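Local coordinates for protein putative modulator of DNA gyrase (Bacteroides thetaiotaomicron, PDB 1VPB) that is of unconfirmed function but belongs to the TldD/PmbA (peptidase U62) family and is probably a metallopeptidase, at residues A[23-28]-A[92-97]; A[36-41]-A[68-73]; A[113-118]-A[177-182]. All coordinates share one frame; numbering follows the deposited sequence.

Contact 1: A[23-28]-A[92-97]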
loop_
_atom_site.group_PDB
_atom_site.type_symbol
_atom_site.label_atom_id
_atom_site.label_comp_id
_atom_site.label_asym_id
_atom_site.label_seq_id
_atom_site.Cartn_x
_atom_site.Cartn_y
_atom_site.Cartn_z
ATOM N N GLN A 23 27.795 15.542 -1.884
ATOM C CA GLN A 23 28.926 15.625 -2.764
ATOM C C GLN A 23 29.999 14.633 -2.294
ATOM O O GLN A 23 30.660 14.001 -3.122
ATOM C CB GLN A 23 29.471 17.069 -2.785
ATOM C CG GLN A 23 28.592 18.056 -3.583
ATOM C CD GLN A 23 28.833 19.525 -3.154
ATOM O OE1 GLN A 23 29.885 19.847 -2.548
ATOM N NE2 GLN A 23 27.852 20.390 -3.431
ATOM N N TRP A 24 30.142 14.500 -0.984
ATOM C CA TRP A 24 31.101 13.546 -0.389
ATOM C C TRP A 24 30.693 12.112 -0.776
ATOM O O TRP A 24 31.534 11.336 -1.243
ATOM C CB TRP A 24 31.131 13.698 1.112
ATOM C CG TRP A 24 31.896 12.565 1.745
ATOM C CD1 TRP A 24 33.231 12.515 1.980
ATOM C CD2 TRP A 24 31.364 11.296 2.141
ATOM N NE1 TRP A 24 33.573 11.293 2.510
ATOM C CE2 TRP A 24 32.437 10.535 2.646
ATOM C CE3 TRP A 24 30.079 10.752 2.179
ATOM C CZ2 TRP A 24 32.272 9.236 3.127
ATOM C CZ3 TRP A 24 29.912 9.473 2.667
ATOM C CH2 TRP A 24 31.006 8.721 3.127
ATOM N N ALA A 25 29.396 11.817 -0.714
ATOM C CA ALA A 25 28.891 10.478 -1.045
ATOM C C ALA A 25 29.119 10.155 -2.504
ATOM O O ALA A 25 29.513 9.032 -2.823
ATOM C CB ALA A 25 27.425 10.312 -0.670
ATOM N N MET A 26 28.880 11.135 -3.398
ATOM C CA MET A 26 29.156 10.951 -4.823
ATOM C C MET A 26 30.632 10.590 -5.028
ATOM O O MET A 26 31.002 9.639 -5.731
ATOM C CB MET A 26 28.792 12.233 -5.581
ATOM C CG MET A 26 29.211 12.222 -6.994
ATOM S SD MET A 26 28.315 11.011 -7.972
ATOM C CE MET A 26 26.889 12.022 -8.255
ATOM N N ASP A 27 31.498 11.426 -4.454
ATOM C CA ASP A 27 32.939 11.257 -4.610
ATOM C C ASP A 27 33.369 9.887 -4.070
ATOM O O ASP A 27 34.173 9.209 -4.720
ATOM C CB ASP A 27 33.664 12.419 -3.924
ATOM C CG ASP A 27 35.154 12.246 -3.918
ATOM O OD1 ASP A 27 35.756 12.476 -4.993
ATOM O OD2 ASP A 27 35.774 11.881 -2.893
ATOM N N TYR A 28 32.838 9.503 -2.935
ATOM C CA TYR A 28 33.201 8.226 -2.299
ATOM C C TYR A 28 32.793 7.087 -3.226
ATOM O O TYR A 28 33.580 6.142 -3.481
ATOM C CB TYR A 28 32.527 8.097 -0.937
ATOM C CG TYR A 28 33.007 6.854 -0.198
ATOM C CD1 TYR A 28 34.206 6.849 0.520
ATOM C CD2 TYR A 28 32.295 5.674 -0.319
ATOM C CE1 TYR A 28 34.658 5.682 1.146
ATOM C CE2 TYR A 28 32.722 4.530 0.297
ATOM C CZ TYR A 28 33.909 4.536 1.013
ATOM O OH TYR A 28 34.276 3.314 1.568
ATOM N N THR A 92 30.819 2.248 4.816
ATOM C CA THR A 92 30.518 0.818 4.779
ATOM C C THR A 92 29.301 0.515 3.930
ATOM O O THR A 92 29.343 -0.443 3.149
ATOM C CB THR A 92 30.264 0.333 6.204
ATOM O OG1 THR A 92 31.491 0.477 6.910
ATOM C CG2 THR A 92 29.941 -1.177 6.248
ATOM N N PHE A 93 28.229 1.291 4.111
ATOM C CA PHE A 93 27.005 1.056 3.394
ATOM C C PHE A 93 27.215 1.195 1.884
ATOM O O PHE A 93 26.711 0.386 1.083
ATOM C CB PHE A 93 25.919 2.045 3.863
ATOM C CG PHE A 93 24.561 1.777 3.272
ATOM C CD1 PHE A 93 23.872 0.601 3.541
ATOM C CD2 PHE A 93 24.012 2.670 2.435
ATOM C CE1 PHE A 93 22.660 0.354 2.952
ATOM C CE2 PHE A 93 22.778 2.451 1.880
ATOM C CZ PHE A 93 22.103 1.339 2.153
ATOM N N ILE A 94 27.890 2.276 1.482
ATOM C CA ILE A 94 28.141 2.514 0.044
ATOM C C ILE A 94 29.060 1.437 -0.520
ATOM O O ILE A 94 28.791 0.893 -1.560
ATOM C CB ILE A 94 28.739 3.926 -0.178
ATOM C CG1 ILE A 94 27.652 4.954 0.186
ATOM C CG2 ILE A 94 29.125 4.141 -1.597
ATOM C CD1 ILE A 94 28.183 6.389 0.274
ATOM N N LYS A 95 30.151 1.132 0.175
ATOM C CA LYS A 95 31.071 0.125 -0.376
ATOM C C LYS A 95 30.385 -1.215 -0.505
ATOM O O LYS A 95 30.604 -1.940 -1.507
ATOM C CB LYS A 95 32.335 0.061 0.487
ATOM C CG LYS A 95 33.423 -0.880 -0.050
ATOM C CD LYS A 95 33.905 -0.515 -1.500
ATOM C CE LYS A 95 35.326 -1.057 -1.769
ATOM N NZ LYS A 95 35.369 -2.520 -1.433
ATOM N N ASN A 96 29.586 -1.587 0.487
ATOM C CA ASN A 96 28.848 -2.839 0.421
ATOM C C ASN A 96 27.864 -2.834 -0.727
ATOM O O ASN A 96 27.746 -3.836 -1.388
ATOM C CB ASN A 96 28.147 -3.136 1.731
ATOM C CG ASN A 96 29.134 -3.556 2.811
ATOM O OD1 ASN A 96 30.325 -3.853 2.525
ATOM N ND2 ASN A 96 28.661 -3.614 4.055
ATOM N N GLY A 97 27.202 -1.695 -0.990
ATOM C CA GLY A 97 26.316 -1.564 -2.119
ATOM C C GLY A 97 27.009 -1.749 -3.470
ATOM O O GLY A 97 26.506 -2.457 -4.353
#
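The Tyr28 ring meets Ile94 at its edge, with Ile94 CG2 lying in the ring plane 3.7 Å from Tyr28 CD2, while the Trp24 ring carries Tyr28 CB over one face and meets Ile94 CD1 obliquely. This is a helix-helix contact between helices 16-31 and 87-101, which lie on the same side of the antiparallel sheet formed by the N-terminal half of the chain. The short axes pass 10.8 Å apart and cross at -37°; that separation, and the lack of any hydrogen bond across the segments, leave the contact to apolar side-chain atoms. Ile94 spans the distance between the helices with two branches. Its CG2, anti to the backbone N, serves Tyr28, whereas Ile94 CD1, at the end of an extended CG1 arm (chi2 169°), stands 4.1 Å from Ala25 CB. The Trp24 indole reaches back toward the N-terminal part of helix 87-101, to Leu90 and Glu91, and makes a cation-pi contact with Arg87. Lys95 contributes only the root of its side chain; the chain bends at chi2 and chi4, and its ammonium forms a salt bridge with Asp99 one turn on. Beside that root, the Tyr28 hydroxyl oxygen OH lies 3.9 Å from Lys95 CB.

Contact 2: A[36-41]-A[68-73]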
loop_
_atom_site.group_PDB
_atom_site.type_symbol
_atom_site.label_atom_id
_atom_site.label_comp_id
_atom_site.label_asym_id
_atom_site.label_seq_id
_atom_site.Cartn_x
_atom_site.Cartn_y
_atom_site.Cartn_z
ATOM N N ALA A 36 30.096 5.440 -12.608
ATOM C CA ALA A 36 29.114 6.520 -12.618
ATOM C C ALA A 36 28.192 6.327 -11.420
ATOM O O ALA A 36 28.060 5.237 -10.888
ATOM C CB ALA A 36 28.339 6.542 -13.863
ATOM N N ALA A 37 27.573 7.420 -10.977
ATOM C CA ALA A 37 26.618 7.346 -9.868
ATOM C C ALA A 37 25.628 8.513 -9.949
ATOM O O ALA A 37 25.924 9.543 -10.552
ATOM C CB ALA A 37 27.297 7.376 -8.566
ATOM N N LYS A 38 24.496 8.304 -9.286
ATOM C CA LYS A 38 23.484 9.370 -9.053
ATOM C C LYS A 38 23.299 9.390 -7.553
ATOM O O LYS A 38 23.255 8.324 -6.914
ATOM C CB LYS A 38 22.208 9.035 -9.803
ATOM C CG LYS A 38 22.282 8.883 -11.274
ATOM C CD LYS A 38 21.014 8.448 -11.833
ATOM C CE LYS A 38 21.043 8.300 -13.345
ATOM N NZ LYS A 38 19.823 7.487 -13.759
ATOM N N VAL A 39 23.155 10.595 -6.956
ATOM C CA VAL A 39 22.912 10.741 -5.541
ATOM C C VAL A 39 21.706 11.682 -5.381
ATOM O O VAL A 39 21.625 12.674 -6.064
ATOM C CB VAL A 39 24.149 11.327 -4.805
ATOM C CG1 VAL A 39 23.855 11.594 -3.369
ATOM C CG2 VAL A 39 25.387 10.381 -4.963
ATOM N N LEU A 40 20.806 11.269 -4.540
ATOM C CA LEU A 40 19.690 12.116 -4.057
ATOM C C LEU A 40 19.772 12.279 -2.576
ATOM O O LEU A 40 19.793 11.326 -1.822
ATOM C CB LEU A 40 18.399 11.505 -4.461
ATOM C CG LEU A 40 17.119 12.050 -3.804
ATOM C CD1 LEU A 40 16.839 13.364 -4.485
ATOM C CD2 LEU A 40 16.010 11.064 -3.942
ATOM N N LEU A 41 19.728 13.532 -2.107
ATOM C CA LEU A 41 19.556 13.796 -0.713
ATOM C C LEU A 41 18.182 14.472 -0.591
ATOM O O LEU A 41 17.877 15.392 -1.350
ATOM C CB LEU A 41 20.679 14.723 -0.272
ATOM C CG LEU A 41 20.659 15.159 1.194
ATOM C CD1 LEU A 41 21.149 14.116 2.101
ATOM C CD2 LEU A 41 21.562 16.359 1.299
ATOM N N SER A 68 19.905 8.541 -1.220
ATOM C CA SER A 68 19.657 7.397 -2.157
ATOM C C SER A 68 20.730 7.473 -3.190
ATOM O O SER A 68 21.089 8.549 -3.654
ATOM C CB SER A 68 18.287 7.549 -2.808
ATOM O OG SER A 68 17.346 7.253 -1.806
ATOM N N LEU A 69 21.300 6.316 -3.573
ATOM C CA LEU A 69 22.294 6.332 -4.661
ATOM C C LEU A 69 21.946 5.290 -5.695
ATOM O O LEU A 69 21.442 4.218 -5.359
ATOM C CB LEU A 69 23.696 5.998 -4.109
ATOM C CG LEU A 69 24.382 7.005 -3.191
ATOM C CD1 LEU A 69 23.960 6.775 -1.774
ATOM C CD2 LEU A 69 25.850 6.904 -3.263
ATOM N N SER A 70 22.239 5.598 -6.968
ATOM C CA SER A 70 22.159 4.650 -8.069
ATOM C C SER A 70 23.632 4.413 -8.393
ATOM O O SER A 70 24.388 5.348 -8.593
ATOM C CB SER A 70 21.503 5.202 -9.296
ATOM O OG SER A 70 20.122 5.516 -9.048
ATOM N N LEU A 71 24.016 3.146 -8.378
ATOM C CA LEU A 71 25.402 2.732 -8.538
ATOM C C LEU A 71 25.643 1.988 -9.858
ATOM O O LEU A 71 24.983 1.034 -10.181
ATOM C CB LEU A 71 25.797 1.814 -7.365
ATOM C CG LEU A 71 25.472 2.274 -5.936
ATOM C CD1 LEU A 71 25.816 1.152 -4.998
ATOM C CD2 LEU A 71 26.247 3.499 -5.597
ATOM N N TYR A 72 26.553 2.529 -10.712
ATOM C CA TYR A 72 26.913 1.959 -12.008
ATOM C C TYR A 72 28.326 1.353 -11.845
ATOM O O TYR A 72 29.313 2.089 -11.665
ATOM C CB TYR A 72 26.932 3.038 -13.087
ATOM C CG TYR A 72 25.562 3.628 -13.372
ATOM C CD1 TYR A 72 25.012 4.531 -12.486
ATOM C CD2 TYR A 72 24.851 3.282 -14.520
ATOM C CE1 TYR A 72 23.721 5.092 -12.735
ATOM C CE2 TYR A 72 23.605 3.796 -14.775
ATOM C CZ TYR A 72 23.046 4.712 -13.866
ATOM O OH TYR A 72 21.777 5.233 -14.168
ATOM N N VAL A 73 28.362 0.054 -11.743
ATOM C CA VAL A 73 29.545 -0.680 -11.277
ATOM C C VAL A 73 29.831 -1.786 -12.267
ATOM O O VAL A 73 29.168 -2.862 -12.359
ATOM C CB VAL A 73 29.341 -1.330 -9.875
ATOM C CG1 VAL A 73 30.637 -2.053 -9.441
ATOM C CG2 VAL A 73 28.866 -0.324 -8.845
#
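With chi1 of -59° in Lys38 and -66° in Tyr72, each CG stands anti to its own carbonyl carbon, and the extended lysine chain crosses the phenol obliquely on one face of the sheet. Lys38 NZ thereby donates to Tyr72 OH at 3.0 Å, a diagonal bond between residues that are not paired in register; with Glu312 the ammonium has a long, weak ion pair. The same face carries Ala36, Leu40, Ser68 and Ser70; Lys38 CB is 3.9 Å from Ser70 CB, its directly paired neighbour. Beneath them runs a regular ladder, the short axes 4.6 Å apart and nearly antiparallel. Lys38 with Ser70 and Leu40 with Ser68 are hydrogen-bonded pairs closed by two bonds each, and Leu40 N to Ser68 O is nearly straight (176°). At the Ala36-Tyr72 pair the bond from Tyr72 N to Ala36 O is 3.1 Å long, with the donor tilted from the carbonyl plane. On the opposite face, Val39 and Leu69 lie side by side, Val39 CG2 3.9 Å from Leu69 CD2, in a non-hydrogen-bonded pair. The segments belong to the beta hairpin of strands 36-52 and 58-73, inside a six-stranded antiparallel sheet. Strand 159-177 continues the ladder beyond 36-41 and strand 76-82 beyond 68-73, while helix 16-31 lies over the Ala37-Val39 face through Met26 and Ala22.

Contact 3: A[113-118]-A[177-182]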
loop_
_atom_site.group_PDB
_atom_site.type_symbol
_atom_site.label_atom_id
_atom_site.label_comp_id
_atom_site.label_asym_id
_atom_site.label_seq_id
_atom_site.Cartn_x
_atom_site.Cartn_y
_atom_site.Cartn_z
ATOM N N ALA A 113 22.266 9.576 -18.969
ATOM C CA ALA A 113 21.812 10.394 -20.108
ATOM C C ALA A 113 22.969 11.220 -20.690
ATOM O O ALA A 113 23.935 11.539 -20.010
ATOM C CB ALA A 113 20.708 11.340 -19.634
ATOM N N ASP A 114 22.826 11.615 -21.954
ATOM C CA ASP A 114 23.718 12.549 -22.600
ATOM C C ASP A 114 23.563 13.879 -21.832
ATOM O O ASP A 114 22.420 14.376 -21.735
ATOM C CB ASP A 114 23.228 12.742 -24.015
ATOM C CG ASP A 114 23.982 13.798 -24.811
ATOM O OD1 ASP A 114 24.696 14.695 -24.326
ATOM O OD2 ASP A 114 23.884 13.750 -26.052
ATOM N N PRO A 115 24.621 14.442 -21.301
ATOM C CA PRO A 115 24.475 15.647 -20.461
ATOM C C PRO A 115 24.033 16.899 -21.192
ATOM O O PRO A 115 23.570 17.825 -20.515
ATOM C CB PRO A 115 25.852 15.800 -19.819
ATOM C CG PRO A 115 26.707 15.152 -20.780
ATOM C CD PRO A 115 26.022 14.053 -21.394
ATOM N N SER A 116 24.022 16.839 -22.512
ATOM C CA SER A 116 23.499 17.957 -23.335
ATOM C C SER A 116 21.968 18.077 -23.116
ATOM O O SER A 116 21.386 19.173 -23.303
ATOM C CB SER A 116 23.836 17.745 -24.789
ATOM O OG SER A 116 23.041 16.770 -25.350
ATOM N N ARG A 117 21.340 16.974 -22.657
ATOM C CA ARG A 117 19.910 16.952 -22.348
ATOM C C ARG A 117 19.504 17.439 -20.971
ATOM O O ARG A 117 18.316 17.556 -20.703
ATOM C CB ARG A 117 19.374 15.522 -22.492
ATOM C CG ARG A 117 19.582 14.926 -23.831
ATOM C CD ARG A 117 19.127 13.479 -23.896
ATOM N NE ARG A 117 17.698 13.409 -23.681
ATOM C CZ ARG A 117 17.074 12.475 -22.913
ATOM N NH1 ARG A 117 17.708 11.426 -22.352
ATOM N NH2 ARG A 117 15.790 12.567 -22.799
ATOM N N TYR A 118 20.452 17.668 -20.059
ATOM C CA TYR A 118 20.120 18.059 -18.730
ATOM C C TYR A 118 19.565 19.481 -18.620
ATOM O O TYR A 118 19.914 20.333 -19.441
ATOM C CB TYR A 118 21.363 18.011 -17.881
ATOM C CG TYR A 118 21.909 16.615 -17.582
ATOM C CD1 TYR A 118 21.056 15.531 -17.456
ATOM C CD2 TYR A 118 23.281 16.416 -17.394
ATOM C CE1 TYR A 118 21.568 14.263 -17.108
ATOM C CE2 TYR A 118 23.772 15.185 -17.009
ATOM C CZ TYR A 118 22.927 14.131 -16.868
ATOM O OH TYR A 118 23.388 12.806 -16.521
ATOM N N ILE A 177 24.455 14.016 -10.403
ATOM C CA ILE A 177 24.748 12.938 -11.349
ATOM C C ILE A 177 26.170 13.116 -11.792
ATOM O O ILE A 177 26.586 14.221 -12.093
ATOM C CB ILE A 177 23.764 12.883 -12.508
ATOM C CG1 ILE A 177 22.314 12.864 -11.993
ATOM C CG2 ILE A 177 24.040 11.715 -13.412
ATOM C CD1 ILE A 177 21.303 12.897 -13.146
ATOM N N SER A 178 26.967 12.030 -11.821
ATOM C CA SER A 178 28.405 12.175 -11.993
ATOM C C SER A 178 28.955 12.710 -13.324
ATOM O O SER A 178 30.167 12.953 -13.423
ATOM C CB SER A 178 29.068 10.793 -11.728
ATOM O OG SER A 178 28.573 9.801 -12.564
ATOM N N ASN A 179 28.137 12.762 -14.357
ATOM C CA ASN A 179 28.533 13.342 -15.639
ATOM C C ASN A 179 28.043 14.813 -15.771
ATOM O O ASN A 179 27.964 15.316 -16.903
ATOM C CB ASN A 179 28.113 12.500 -16.813
ATOM C CG ASN A 179 26.610 12.462 -17.016
ATOM O OD1 ASN A 179 25.889 12.835 -16.086
ATOM N ND2 ASN A 179 26.171 12.074 -18.236
ATOM N N GLY A 180 27.791 15.448 -14.653
ATOM C CA GLY A 180 27.721 16.912 -14.610
ATOM C C GLY A 180 26.319 17.468 -14.439
ATOM O O GLY A 180 25.949 18.484 -15.030
ATOM N N PHE A 181 25.549 16.862 -13.570
ATOM C CA PHE A 181 24.266 17.434 -13.163
ATOM C C PHE A 181 24.224 17.778 -11.677
ATOM O O PHE A 181 24.660 16.985 -10.832
ATOM C CB PHE A 181 23.108 16.534 -13.503
ATOM C CG PHE A 181 21.757 17.185 -13.194
ATOM C CD1 PHE A 181 21.328 18.272 -13.975
ATOM C CD2 PHE A 181 21.003 16.804 -12.134
ATOM C CE1 PHE A 181 20.112 18.912 -13.660
ATOM C CE2 PHE A 181 19.781 17.432 -11.799
ATOM C CZ PHE A 181 19.366 18.526 -12.557
ATOM N N GLU A 182 23.703 18.983 -11.338
ATOM C CA GLU A 182 23.374 19.344 -10.003
ATOM C C GLU A 182 22.031 20.084 -10.045
ATOM O O GLU A 182 21.863 21.031 -10.857
ATOM C CB GLU A 182 24.470 20.272 -9.409
ATOM C CG GLU A 182 24.154 20.799 -8.044
ATOM C CD GLU A 182 25.123 21.850 -7.560
ATOM O OE1 GLU A 182 25.594 22.615 -8.439
ATOM O OE2 GLU A 182 25.365 21.909 -6.335
#
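Pro115 and Asn179 bring the two backbones together, their CA atoms 6.7 Å apart, where Gly180 N and Phe181 N both bond to Ile177 O from one face of its plane and Tyr118 N returns to Pro115 O at the end of a 3-10 turn. From the turn at 177-180 the Asn179 amide bridges to the loop. Asn179 ND2 donates to Ala113 O at 2.9 Å, in the amide plane and nearly along the C=O axis, though bent at the hydrogen (138°). Asn179 OD1 receives the Tyr118 hydroxyl on a lone pair, with Tyr118 OH at a very short 2.5 Å. Ring and amide planes stand 84° apart, OD1 at the ring edge. The turn between strands 159-177 and 181-198 closes in a G1 beta bulge, Gly180 and Phe181 both facing Ile177, and the positive phi of Gly180 (108°) would press a CB against the preceding carbonyl oxygen. Phe181 CB sits over one face of the Tyr118 ring in a CH-pi contact, 4.0 Å from the centroid; the rings themselves are oblique. A phenylalanine in place of Tyr118 would probably leave Asn179 OD1 without this donor and let the amide turn more easily. Ile177 CG2 lies 3.4 Å from Tyr118 OH, while Phe181 also meets the Phe309 ring edge-to-face.

In the fold
All three contacts gather round one end of the six-stranded antiparallel sheet. Contact 2 lies within that sheet; contact 1, its centre about 9 Å away, joins the two helices packed on the sheet, with Met26 against Ala37 and Val39 and Gly97 against Leu71. Contact 3, centred about 13 Å from contact 2 and 20 Å from contact 1, ties the turn after strand 159-177 to the loop between helices 87-101 and 138-150. Ala37 O and Ser178 N, 3.0 Å apart, probably form a hydrogen bond linking contacts 2 and 3. Along the chain, contact 1 encloses contact 2 and both precede contact 3, whose second segment returns to the sheet, so the chain's early and central parts share one sheet.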